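Local coordinates for CG4930 (Drosophila melanogaster, PDB 3ISM), which inhibits the nuclease EndoG by forming a complex with it, at residues 39-44 with 58-62; 139-143 with 167-171; 225-230 with 244-248; 276-280 with 292-296. The protein carries 1 engineered substitution. All blocks are in the same frame, centred on the assembly; numbering follows the deposited sequence.

Contact 1: 39-44 with 58-62; sequences LIETRV and NFDRT
Asn58 reaches across to the backbone of Arg43, and its conformation explains how. With CG beside the backbone N (chi1 -76°), the amide is carried toward helix 32-43, where ND2 donates to Arg43 O at 2.9 Å. The donor lies in the carbonyl plane on a lone pair, with an N-H...O angle of 151°. Arg43 itself leads its extended chain away; its NH1 is hydrogen-bonded to the backbone oxygen of Asp24, and Tyr25 makes a cation-pi contact with it. One turn further along helix 52-75, Thr62 bends its hydroxyl back onto the chain. OG1 donates to Asn58 O at 2.9 Å, arriving from the face opposite to the one used by the amide N of Thr62, so one carbonyl accepts two bonds. This rotation turns the methyl group toward helix 32-43: Thr62 CG2 lies 3.7 Å from Leu39 CB and equally close to Ile40 CD1. The same Ile40 CD1 meets the edge of the Phe59 ring, 3.6 Å from CD1. Beside it Val44 CG2 rests against the Phe59 backbone, 3.8 Å from CA. Apolar side chains with a polar tie at one end, between short segments antiparallel at 165°, make an antiparallel helical hairpin, here in the Ku C-terminal-like domain.

Contact 2: 139-143 with 167-171; sequences CWSRD and FAASL
Trp140 and Phe167 meet where a beta turn, residues 140-143, packs on the start of helix 168-173. The rings are set obliquely, their planes 41° apart, and so neither stack nor meet edge to face. Trp140 CZ2 stands over the centre of the Phe167 ring, 3.5 Å above its plane, while on the indole's own surface Phe167 lies toward the rim. The other face of the indole carries Arg142 CB, which leaves Trp140 between the two. Leu171 CD2 completes the packing at the indole edge, 4.2 Å from Trp140 CH2, and Pro153 and Pro154 also touch Trp140. An alanine in place of Phe167 would remove the ring beneath CZ2 and would probably leave the indole freer to tilt. Arg142 is modelled in two conformations, so its link to the helix is less certain; in one, NH2 donates in the guanidinium plane to Ser170 OG at 3.3 Å. The loop also faces the partner enzyme: Ser141 O accepts from Arg134 of the CG8862 chain. Asp143 OD2 forms a salt bridge with Arg96 of helix 81-102, while within the turn Asp143 OD1 accepts the backbone N of Trp140 on the syn lone pair at 2.8 Å, nearly straight at 174°.

Contact 3: 225-230 with 244-248; sequences LMKRFV and SVKKI
Leu225, Met226 and Val230 meet Ile248 where helices 220-229 and 238-261 pack side by side, their short segments here antiparallel at 163° with axes 10.8 Å apart. The contact is organised round one side chain. Ile248 sets CG1 beside its own backbone N (chi1 -53°) and extends onward, so CD1 is delivered among the residues of the other helix. There it lies 3.5 Å from Leu225 O and 3.9 Å from Leu225 CG. Val230 CG2 approaches the same methyl to 3.8 Å, the two side chains sliding past each other in opposite directions. Met226 comes from another side: its chain bends at chi2, 75°, which brings SD to 3.8 Å from both Ile248 CD1 and CG2. An alanine in place of Ile248 would remove these branches and would probably open a gap between Leu225, Met226 and Val230, leaving the sulfur without its neighbour. Farther along, Val230 CG1 meets Val245 CG2 at 4.3 Å, and Tyr287 of helix 267-287 touches Met226, Val230 and Val245. Ser244 OG is 4.0 Å from Val230 CG2, and no hydrogen bond crosses between the two segments. Between these segments of the antiparallel helical hairpin the contact is van der Waals packing of branched and sulfur-containing side chains, which probably depends on fit rather than on the direction of a polar bond.

Contact 4: 276-280 with 292-296; sequences LLQEY and YNSWI
Leu277 extends from helix 267-287 to meet Tyr292, Trp295 and Ile296, and its side chain can be followed atom by atom. CB begins the approach without a close neighbour on the other segment. CG lies anti to the backbone N (chi1 -169°), which carries the branch toward helix 290-305, and it comes within 3.7 Å of Tyr292 OH. From there the methyls divide the work. CD1 is the busier: it lies 3.4 Å from the same Tyr292 OH, then meets the in-plane edge of the Trp295 indole, 3.6 Å from CZ3, and touches Ile296 CD1 at 3.8 Å. CD2 adds a looser contact, 4.1 Å from Ile296 CD1. The setting is an antiparallel helical hairpin, the two helices joined by a very short connection, their segments here inclined at 153° with axes 13.0 Å apart, a separation bridged by large side chains. Tyr280 supplies the second bridge. Its ring and that of Tyr292 are oblique, planes 54° apart, and slide past each other in opposite directions; Tyr280 CE2 comes in near the plane of the Tyr292 ring, at its edge, 3.3 Å from CD1. Trp295 CZ3 lies at the edge of the Tyr280 ring as well, so the indole borders both Leu277 and Tyr280. Both phenol oxygens are also hydrogen-bonded outside the two segments. Tyr280 OH is hydrogen-bonded to Arg253 NH1 of helix 238-261, and Tyr292 OH to the backbone oxygen of Leu321, in a loop that also touches Leu277.

Contact 4 is the buried one, contact 3 lies at the surface, and contacts 1 and 2 are intermediate. Contacts 1 and 3 each join a short helix to the long one that follows, at similar antiparallel angles, yet a side chain-to-backbone hydrogen bond reinforces the first and no hydrogen bond crosses the second. Contact 4 relies on aromatic bulk over a wider gap. Contact 2 is different in kind, a loop meeting a helix start, and of the four it alone is touched by the partner enzyme. The centres of contacts 1 and 2 lie about 70 and 64 Å from that of contact 3, across the chain's centre, whereas contacts 3 and 4 are neighbours with centres about 15 Å apart.

Contact 1: 39-44 with 58-62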
loop_
_atom_site.group_PDB
_atom_site.type_symbol
_atom_site.label_atom_id
_atom_site.label_comp_id
_atom_site.label_asym_id
_atom_site.label_seq_id
_atom_site.Cartn_x
_atom_site.Cartn_y
_atom_site.Cartn_z
ATOM N N LEU C 39 1.324 4.895 36.230
ATOM C CA LEU C 39 1.358 6.273 35.760
ATOM C C LEU C 39 1.655 6.370 34.253
ATOM O O LEU C 39 0.979 7.094 33.537
ATOM C CB LEU C 39 2.381 7.082 36.559
ATOM C CG LEU C 39 2.117 7.267 38.059
ATOM C CD1 LEU C 39 3.368 7.808 38.730
ATOM C CD2 LEU C 39 0.890 8.161 38.305
ATOM N N ILE C 40 2.675 5.646 33.790
ATOM C CA ILE C 40 2.964 5.545 32.354
ATOM C C ILE C 40 1.762 5.019 31.577
ATOM O O ILE C 40 1.359 5.598 30.567
ATOM C CB ILE C 40 4.192 4.630 32.101
ATOM C CG1 ILE C 40 5.407 5.177 32.851
ATOM C CG2 ILE C 40 4.484 4.491 30.596
ATOM C CD1 ILE C 40 5.874 6.572 32.343
ATOM N N GLU C 41 1.178 3.935 32.072
ATOM C CA GLU C 41 0.100 3.247 31.370
ATOM C C GLU C 41 -1.141 4.117 31.208
ATOM O O GLU C 41 -1.790 4.088 30.166
ATOM C CB GLU C 41 -0.236 1.951 32.102
ATOM C CG GLU C 41 -1.446 1.200 31.588
ATOM C CD GLU C 41 -1.983 0.229 32.623
ATOM O OE1 GLU C 41 -1.210 -0.150 33.536
ATOM O OE2 GLU C 41 -3.171 -0.144 32.524
ATOM N N THR C 42 -1.445 4.909 32.229
ATOM C CA THR C 42 -2.649 5.743 32.237
ATOM C C THR C 42 -2.432 7.189 31.734
ATOM O O THR C 42 -3.347 7.792 31.174
ATOM C CB THR C 42 -3.269 5.780 33.652
ATOM O OG1 THR C 42 -2.277 6.228 34.587
ATOM C CG2 THR C 42 -3.733 4.388 34.069
ATOM N N ARG C 43 -1.234 7.742 31.934
ATOM C CA ARG C 43 -0.995 9.165 31.645
ATOM C C ARG C 43 -0.103 9.418 30.433
ATOM O O ARG C 43 -0.052 10.536 29.907
ATOM C CB ARG C 43 -0.415 9.876 32.869
ATOM C CG ARG C 43 -1.187 9.601 34.148
ATOM C CD ARG C 43 -1.049 10.724 35.150
ATOM N NE ARG C 43 -1.822 10.457 36.362
ATOM C CZ ARG C 43 -1.661 11.109 37.511
ATOM N NH1 ARG C 43 -0.754 12.073 37.609
ATOM N NH2 ARG C 43 -2.407 10.800 38.563
ATOM N N VAL C 44 0.614 8.390 29.997
ATOM C CA VAL C 44 1.541 8.562 28.887
ATOM C C VAL C 44 1.165 7.703 27.674
ATOM O O VAL C 44 1.021 8.221 26.557
ATOM C CB VAL C 44 2.999 8.306 29.322
ATOM C CG1 VAL C 44 3.946 8.694 28.213
ATOM C CG2 VAL C 44 3.322 9.096 30.575
ATOM N N ASN C 58 3.324 14.972 31.033
ATOM C CA ASN C 58 2.919 13.812 31.832
ATOM C C ASN C 58 4.090 12.852 32.073
ATOM O O ASN C 58 4.292 12.363 33.196
ATOM C CB ASN C 58 1.754 13.064 31.168
ATOM C CG ASN C 58 0.414 13.779 31.340
ATOM O OD1 ASN C 58 0.312 14.787 32.053
ATOM N ND2 ASN C 58 -0.624 13.260 30.677
ATOM N N PHE C 59 4.862 12.590 31.025
ATOM C CA PHE C 59 6.038 11.745 31.188
ATOM C C PHE C 59 7.112 12.446 32.003
ATOM O O PHE C 59 7.740 11.809 32.853
ATOM C CB PHE C 59 6.655 11.265 29.868
ATOM C CG PHE C 59 7.874 10.381 30.085
ATOM C CD1 PHE C 59 7.712 9.050 30.451
ATOM C CD2 PHE C 59 9.165 10.897 29.995
ATOM C CE1 PHE C 59 8.808 8.242 30.704
ATOM C CE2 PHE C 59 10.280 10.080 30.239
ATOM C CZ PHE C 59 10.103 8.756 30.588
ATOM N N ASP C 60 7.350 13.731 31.734
ATOM C CA ASP C 60 8.362 14.479 32.506
ATOM C C ASP C 60 8.063 14.441 34.014
ATOM O O ASP C 60 8.980 14.267 34.816
ATOM C CB ASP C 60 8.476 15.920 32.009
ATOM C CG ASP C 60 9.594 16.707 32.703
ATOM O OD1 ASP C 60 9.570 16.877 33.941
ATOM O OD2 ASP C 60 10.497 17.188 31.992
ATOM N N ARG C 61 6.787 14.576 34.389
ATOM C CA ARG C 61 6.379 14.465 35.788
ATOM C C ARG C 61 6.480 13.040 36.345
ATOM O O ARG C 61 6.762 12.855 37.516
ATOM C CB ARG C 61 4.953 14.981 35.994
ATOM C CG ARG C 61 4.782 16.497 35.906
ATOM C CD ARG C 61 5.306 17.218 37.154
ATOM N NE ARG C 61 4.588 16.856 38.385
ATOM C CZ ARG C 61 3.423 17.384 38.768
ATOM N NH1 ARG C 61 2.814 18.297 38.017
ATOM N NH2 ARG C 61 2.855 16.989 39.904
ATOM N N THR C 62 6.218 12.034 35.529
ATOM C CA THR C 62 6.431 10.659 35.975
ATOM C C THR C 62 7.933 10.347 36.151
ATOM O O THR C 62 8.357 9.778 37.173
ATOM C CB THR C 62 5.756 9.630 35.032
ATOM O OG1 THR C 62 4.382 10.001 34.828
ATOM C CG2 THR C 62 5.802 8.243 35.672
#

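Contact 2: 139-143 with 167-171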
loop_
_atom_site.group_PDB
_atom_site.type_symbol
_atom_site.label_atom_id
_atom_site.label_comp_id
_atom_site.label_asym_id
_atom_site.label_seq_id
_atom_site.Cartn_x
_atom_site.Cartn_y
_atom_site.Cartn_z
ATOM N N CYS C 139 21.512 6.978 27.561
ATOM C CA CYS C 139 20.897 6.436 26.376
ATOM C C CYS C 139 21.752 6.850 25.176
ATOM O O CYS C 139 22.318 7.951 25.170
ATOM C CB CYS C 139 19.474 6.989 26.219
ATOM S SG CYS C 139 18.466 6.917 27.762
ATOM N N TRP C 140 21.844 5.961 24.191
ATOM C CA TRP C 140 22.617 6.199 22.965
ATOM C C TRP C 140 22.118 5.321 21.808
ATOM O O TRP C 140 21.052 4.722 21.915
ATOM C CB TRP C 140 24.127 6.007 23.204
ATOM C CG TRP C 140 24.609 4.617 23.504
ATOM C CD1 TRP C 140 24.280 3.849 24.583
ATOM C CD2 TRP C 140 25.574 3.859 22.755
ATOM N NE1 TRP C 140 24.963 2.651 24.541
ATOM C CE2 TRP C 140 25.772 2.639 23.435
ATOM C CE3 TRP C 140 26.284 4.092 21.566
ATOM C CZ2 TRP C 140 26.642 1.645 22.959
ATOM C CZ3 TRP C 140 27.138 3.114 21.094
ATOM C CH2 TRP C 140 27.314 1.903 21.791
ATOM N N SER C 141 22.879 5.213 20.717
ATOM C CA SER C 141 22.349 4.489 19.546
ATOM C C SER C 141 22.132 2.979 19.741
ATOM O O SER C 141 21.451 2.338 18.942
ATOM C CB SER C 141 23.160 4.774 18.274
ATOM O OG SER C 141 24.486 4.318 18.401
ATOM N N ARG C 142 22.700 2.417 20.801
ATOM C CA ARG C 142 22.493 1.004 21.083
ATOM C C ARG C 142 21.051 0.768 21.517
ATOM O O ARG C 142 20.472 -0.271 21.203
ATOM C CB ARG C 142 23.469 0.527 22.161
ATOM C CG ARG C 142 23.595 -0.982 22.338
ATOM C CD ARG C 142 24.139 -1.694 21.115
ATOM N NE ARG C 142 25.418 -1.177 20.628
ATOM C CZ ARG C 142 26.612 -1.658 20.971
ATOM N NH1 ARG C 142 26.712 -2.669 21.832
ATOM N NH2 ARG C 142 27.711 -1.121 20.454
ATOM N N ASP C 143 20.473 1.745 22.208
ATOM C CA ASP C 143 19.170 1.551 22.837
ATOM C C ASP C 143 18.088 2.591 22.512
ATOM O O ASP C 143 16.973 2.491 23.025
ATOM C CB ASP C 143 19.377 1.428 24.368
ATOM C CG ASP C 143 20.405 2.438 24.910
ATOM O OD1 ASP C 143 20.350 3.621 24.508
ATOM O OD2 ASP C 143 21.263 2.055 25.740
ATOM N N PHE C 167 30.244 -2.547 26.342
ATOM C CA PHE C 167 30.309 -2.433 24.892
ATOM C C PHE C 167 31.624 -1.867 24.341
ATOM O O PHE C 167 31.758 -1.680 23.121
ATOM C CB PHE C 167 29.151 -1.586 24.382
ATOM C CG PHE C 167 29.102 -0.198 24.958
ATOM C CD1 PHE C 167 28.180 0.123 25.933
ATOM C CD2 PHE C 167 29.961 0.795 24.506
ATOM C CE1 PHE C 167 28.124 1.406 26.459
ATOM C CE2 PHE C 167 29.910 2.080 25.029
ATOM C CZ PHE C 167 28.984 2.388 26.001
ATOM N N ALA C 168 32.584 -1.575 25.216
ATOM C CA ALA C 168 33.840 -0.945 24.775
ATOM C C ALA C 168 34.554 -1.750 23.690
ATOM O O ALA C 168 34.972 -1.185 22.676
ATOM C CB ALA C 168 34.769 -0.676 25.947
ATOM N N ALA C 169 34.677 -3.062 23.903
ATOM C CA ALA C 169 35.357 -3.943 22.943
ATOM C C ALA C 169 34.679 -3.943 21.578
ATOM O O ALA C 169 35.363 -3.939 20.555
ATOM C CB ALA C 169 35.466 -5.362 23.486
ATOM N N SER C 170 33.340 -3.925 21.580
ATOM C CA SER C 170 32.538 -3.871 20.349
ATOM C C SER C 170 32.802 -2.619 19.518
ATOM O O SER C 170 32.867 -2.701 18.293
ATOM C CB SER C 170 31.032 -3.999 20.640
ATOM O OG SER C 170 30.451 -2.777 21.106
ATOM N N LEU C 171 32.966 -1.473 20.175
ATOM C CA LEU C 171 33.232 -0.216 19.464
ATOM C C LEU C 171 34.591 -0.147 18.782
ATOM O O LEU C 171 34.705 0.441 17.702
ATOM C CB LEU C 171 33.078 0.981 20.388
ATOM C CG LEU C 171 31.640 1.299 20.766
ATOM C CD1 LEU C 171 31.654 2.444 21.745
ATOM C CD2 LEU C 171 30.797 1.616 19.517
#

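Contact 3: 225-230 with 244-248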
loop_
_atom_site.group_PDB
_atom_site.type_symbol
_atom_site.label_atom_id
_atom_site.label_comp_id
_atom_site.label_asym_id
_atom_site.label_seq_id
_atom_site.Cartn_x
_atom_site.Cartn_y
_atom_site.Cartn_z
ATOM N N LEU C 225 1.515 -24.130 -30.975
ATOM C CA LEU C 225 1.455 -22.872 -31.720
ATOM C C LEU C 225 1.039 -21.705 -30.822
ATOM O O LEU C 225 1.523 -20.583 -30.984
ATOM C CB LEU C 225 0.492 -22.996 -32.906
ATOM C CG LEU C 225 0.568 -21.930 -34.004
ATOM C CD1 LEU C 225 1.875 -22.029 -34.783
ATOM C CD2 LEU C 225 -0.619 -22.049 -34.945
ATOM N N MET C 226 0.144 -21.986 -29.878
ATOM C CA MET C 226 -0.294 -20.999 -28.897
ATOM C C MET C 226 0.808 -20.741 -27.868
ATOM O O MET C 226 0.925 -19.637 -27.339
ATOM C CB MET C 226 -1.571 -21.476 -28.196
ATOM C CG MET C 226 -2.416 -20.368 -27.566
ATOM S SD MET C 226 -3.338 -19.404 -28.784
ATOM C CE MET C 226 -4.332 -18.379 -27.706
ATOM N N LYS C 227 1.612 -21.764 -27.593
ATOM C CA LYS C 227 2.721 -21.647 -26.650
ATOM C C LYS C 227 3.912 -20.887 -27.243
ATOM O O LYS C 227 4.671 -20.247 -26.513
ATOM C CB LYS C 227 3.163 -23.030 -26.160
ATOM C CG LYS C 227 2.203 -23.680 -25.172
ATOM C CD LYS C 227 2.504 -25.162 -24.996
ATOM C CE LYS C 227 1.329 -25.891 -24.360
ATOM N NZ LYS C 227 1.547 -27.363 -24.323
ATOM N N ARG C 228 4.060 -20.959 -28.566
ATOM C CA ARG C 228 5.166 -20.309 -29.272
ATOM C C ARG C 228 4.939 -18.814 -29.497
ATOM O O ARG C 228 5.773 -17.990 -29.113
ATOM C CB ARG C 228 5.426 -20.986 -30.623
ATOM C CG ARG C 228 6.158 -22.313 -30.553
ATOM C CD ARG C 228 6.588 -22.757 -31.942
ATOM N NE ARG C 228 6.608 -24.212 -32.071
ATOM C CZ ARG C 228 7.688 -24.976 -31.918
ATOM N NH1 ARG C 228 8.867 -24.435 -31.624
ATOM N NH2 ARG C 228 7.584 -26.291 -32.059
ATOM N N PHE C 229 3.814 -18.473 -30.122
ATOM C CA PHE C 229 3.569 -17.102 -30.576
ATOM C C PHE C 229 2.668 -16.280 -29.651
ATOM O O PHE C 229 2.685 -15.049 -29.702
ATOM C CB PHE C 229 3.028 -17.099 -32.014
ATOM C CG PHE C 229 3.969 -17.720 -33.017
ATOM C CD1 PHE C 229 5.161 -17.087 -33.360
ATOM C CD2 PHE C 229 3.665 -18.938 -33.617
ATOM C CE1 PHE C 229 6.037 -17.658 -34.282
ATOM C CE2 PHE C 229 4.535 -19.515 -34.542
ATOM C CZ PHE C 229 5.723 -18.872 -34.874
ATOM N N VAL C 230 1.888 -16.965 -28.815
ATOM C CA VAL C 230 1.003 -16.303 -27.853
ATOM C C VAL C 230 1.441 -16.618 -26.425
ATOM O O VAL C 230 1.518 -15.730 -25.574
ATOM C CB VAL C 230 -0.479 -16.721 -28.045
ATOM C CG1 VAL C 230 -1.398 -15.907 -27.138
ATOM C CG2 VAL C 230 -0.905 -16.560 -29.496
ATOM N N SER C 244 -2.875 -11.984 -33.721
ATOM C CA SER C 244 -2.140 -13.225 -33.443
ATOM C C SER C 244 -3.020 -14.265 -32.738
ATOM O O SER C 244 -2.835 -15.472 -32.908
ATOM C CB SER C 244 -0.886 -12.926 -32.611
ATOM O OG SER C 244 -0.061 -14.074 -32.467
ATOM N N VAL C 245 -3.971 -13.779 -31.942
ATOM C CA VAL C 245 -4.986 -14.623 -31.315
ATOM C C VAL C 245 -6.012 -15.092 -32.357
ATOM O O VAL C 245 -6.396 -16.264 -32.366
ATOM C CB VAL C 245 -5.677 -13.887 -30.129
ATOM C CG1 VAL C 245 -7.038 -14.504 -29.798
ATOM C CG2 VAL C 245 -4.767 -13.877 -28.896
ATOM N N LYS C 246 -6.431 -14.178 -33.236
ATOM C CA LYS C 246 -7.378 -14.493 -34.311
ATOM C C LYS C 246 -6.828 -15.542 -35.276
ATOM O O LYS C 246 -7.562 -16.423 -35.724
ATOM C CB LYS C 246 -7.758 -13.239 -35.105
ATOM C CG LYS C 246 -8.574 -12.204 -34.345
ATOM C CD LYS C 246 -9.861 -12.771 -33.780
ATOM C CE LYS C 246 -10.619 -11.710 -33.007
ATOM N NZ LYS C 246 -11.190 -10.675 -33.916
ATOM N N LYS C 247 -5.536 -15.440 -35.584
ATOM C CA LYS C 247 -4.880 -16.337 -36.534
ATOM C C LYS C 247 -4.908 -17.791 -36.072
ATOM O O LYS C 247 -5.054 -18.702 -36.886
ATOM C CB LYS C 247 -3.439 -15.886 -36.816
ATOM C CG LYS C 247 -3.316 -14.792 -37.877
ATOM C CD LYS C 247 -1.863 -14.613 -38.326
ATOM C CE LYS C 247 -1.729 -13.668 -39.527
ATOM N NZ LYS C 247 -1.940 -12.233 -39.171
ATOM N N ILE C 248 -4.778 -17.994 -34.767
ATOM C CA ILE C 248 -4.818 -19.326 -34.181
ATOM C C ILE C 248 -6.277 -19.744 -33.937
ATOM O O ILE C 248 -6.606 -20.936 -33.944
ATOM C CB ILE C 248 -3.966 -19.386 -32.885
ATOM C CG1 ILE C 248 -2.551 -18.858 -33.171
ATOM C CG2 ILE C 248 -3.912 -20.792 -32.314
ATOM C CD1 ILE C 248 -1.508 -19.200 -32.124
#

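Contact 4: 276-280 with 292-296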
loop_
_atom_site.group_PDB
_atom_site.type_symbol
_atom_site.label_atom_id
_atom_site.label_comp_id
_atom_site.label_asym_id
_atom_site.label_seq_id
_atom_site.Cartn_x
_atom_site.Cartn_y
_atom_site.Cartn_z
ATOM N N LEU C 276 -10.247 -30.399 -29.843
ATOM C CA LEU C 276 -9.824 -29.033 -30.156
ATOM C C LEU C 276 -10.875 -27.985 -29.776
ATOM O O LEU C 276 -10.536 -26.937 -29.221
ATOM C CB LEU C 276 -9.447 -28.911 -31.640
ATOM C CG LEU C 276 -9.072 -27.524 -32.181
ATOM C CD1 LEU C 276 -7.952 -26.889 -31.371
ATOM C CD2 LEU C 276 -8.676 -27.601 -33.633
ATOM N N LEU C 277 -12.140 -28.284 -30.061
ATOM C CA LEU C 277 -13.242 -27.354 -29.826
ATOM C C LEU C 277 -13.403 -26.979 -28.359
ATOM O O LEU C 277 -13.815 -25.861 -28.048
ATOM C CB LEU C 277 -14.554 -27.931 -30.369
ATOM C CG LEU C 277 -15.799 -27.035 -30.468
ATOM C CD1 LEU C 277 -15.528 -25.731 -31.226
ATOM C CD2 LEU C 277 -16.955 -27.806 -31.107
ATOM N N GLN C 278 -13.075 -27.910 -27.464
ATOM C CA GLN C 278 -13.137 -27.646 -26.028
ATOM C C GLN C 278 -12.021 -26.695 -25.579
ATOM O O GLN C 278 -12.257 -25.794 -24.765
ATOM C CB GLN C 278 -13.106 -28.948 -25.221
ATOM C CG GLN C 278 -13.505 -28.769 -23.752
ATOM C CD GLN C 278 -13.585 -30.074 -22.983
ATOM O OE1 GLN C 278 -12.911 -31.052 -23.313
ATOM N NE2 GLN C 278 -14.409 -30.091 -21.938
ATOM N N GLU C 279 -10.821 -26.888 -26.126
ATOM C CA GLU C 279 -9.714 -26.017 -25.767
ATOM C C GLU C 279 -9.758 -24.664 -26.477
ATOM O O GLU C 279 -9.430 -23.636 -25.873
ATOM C CB GLU C 279 -8.362 -26.723 -25.913
ATOM C CG GLU C 279 -8.153 -27.872 -24.908
ATOM C CD GLU C 279 -8.842 -27.650 -23.563
ATOM O OE1 GLU C 279 -8.623 -26.590 -22.928
ATOM O OE2 GLU C 279 -9.598 -28.549 -23.137
ATOM N N TYR C 280 -10.198 -24.650 -27.734
ATOM C CA TYR C 280 -10.409 -23.390 -28.429
ATOM C C TYR C 280 -11.487 -22.564 -27.712
ATOM O O TYR C 280 -11.311 -21.359 -27.525
ATOM C CB TYR C 280 -10.732 -23.606 -29.910
ATOM C CG TYR C 280 -11.314 -22.392 -30.593
ATOM C CD1 TYR C 280 -10.656 -21.158 -30.568
ATOM C CD2 TYR C 280 -12.519 -22.475 -31.272
ATOM C CE1 TYR C 280 -11.209 -20.044 -31.181
ATOM C CE2 TYR C 280 -13.066 -21.371 -31.900
ATOM C CZ TYR C 280 -12.411 -20.163 -31.851
ATOM O OH TYR C 280 -12.972 -19.076 -32.476
ATOM N N TYR C 292 -16.486 -16.746 -31.399
ATOM C CA TYR C 292 -16.894 -18.092 -31.062
ATOM C C TYR C 292 -18.414 -18.191 -30.974
ATOM O O TYR C 292 -19.008 -19.132 -31.500
ATOM C CB TYR C 292 -16.265 -18.526 -29.736
ATOM C CG TYR C 292 -16.492 -19.980 -29.441
ATOM C CD1 TYR C 292 -15.527 -20.915 -29.755
ATOM C CD2 TYR C 292 -17.684 -20.424 -28.862
ATOM C CE1 TYR C 292 -15.727 -22.253 -29.511
ATOM C CE2 TYR C 292 -17.894 -21.759 -28.600
ATOM C CZ TYR C 292 -16.912 -22.674 -28.935
ATOM O OH TYR C 292 -17.094 -24.014 -28.686
ATOM N N ASN C 293 -19.036 -17.210 -30.321
ATOM C CA ASN C 293 -20.483 -17.211 -30.093
ATOM C C ASN C 293 -21.323 -17.075 -31.363
ATOM O O ASN C 293 -22.451 -17.560 -31.423
ATOM C CB ASN C 293 -20.865 -16.128 -29.081
ATOM C CG ASN C 293 -20.437 -16.479 -27.669
ATOM O OD1 ASN C 293 -20.031 -17.613 -27.398
ATOM N ND2 ASN C 293 -20.511 -15.506 -26.763
ATOM N N SER C 294 -20.762 -16.421 -32.373
ATOM C CA SER C 294 -21.414 -16.327 -33.665
ATOM C C SER C 294 -21.232 -17.629 -34.445
ATOM O O SER C 294 -22.207 -18.214 -34.927
ATOM C CB SER C 294 -20.854 -15.141 -34.452
ATOM O OG SER C 294 -20.565 -14.065 -33.575
ATOM N N TRP C 295 -19.981 -18.080 -34.541
ATOM C CA TRP C 295 -19.594 -19.224 -35.379
ATOM C C TRP C 295 -20.112 -20.559 -34.859
ATOM O O TRP C 295 -20.447 -21.442 -35.655
ATOM C CB TRP C 295 -18.068 -19.266 -35.532
ATOM C CG TRP C 295 -17.477 -20.530 -36.138
ATOM C CD1 TRP C 295 -17.276 -20.790 -37.464
ATOM C CD2 TRP C 295 -16.969 -21.673 -35.427
ATOM N NE1 TRP C 295 -16.687 -22.022 -37.625
ATOM C CE2 TRP C 295 -16.492 -22.589 -36.393
ATOM C CE3 TRP C 295 -16.877 -22.013 -34.070
ATOM C CZ2 TRP C 295 -15.931 -23.823 -36.046
ATOM C CZ3 TRP C 295 -16.319 -23.241 -33.726
ATOM C CH2 TRP C 295 -15.850 -24.127 -34.710
ATOM N N ILE C 296 -20.175 -20.715 -33.535
ATOM C CA ILE C 296 -20.592 -22.003 -32.953
ATOM C C ILE C 296 -22.021 -22.398 -33.385
ATOM O O ILE C 296 -22.328 -23.585 -33.537
ATOM C CB ILE C 296 -20.357 -22.072 -31.399
ATOM C CG1 ILE C 296 -20.255 -23.519 -30.912
ATOM C CG2 ILE C 296 -21.405 -21.257 -30.609
ATOM C CD1 ILE C 296 -19.079 -24.281 -31.450
#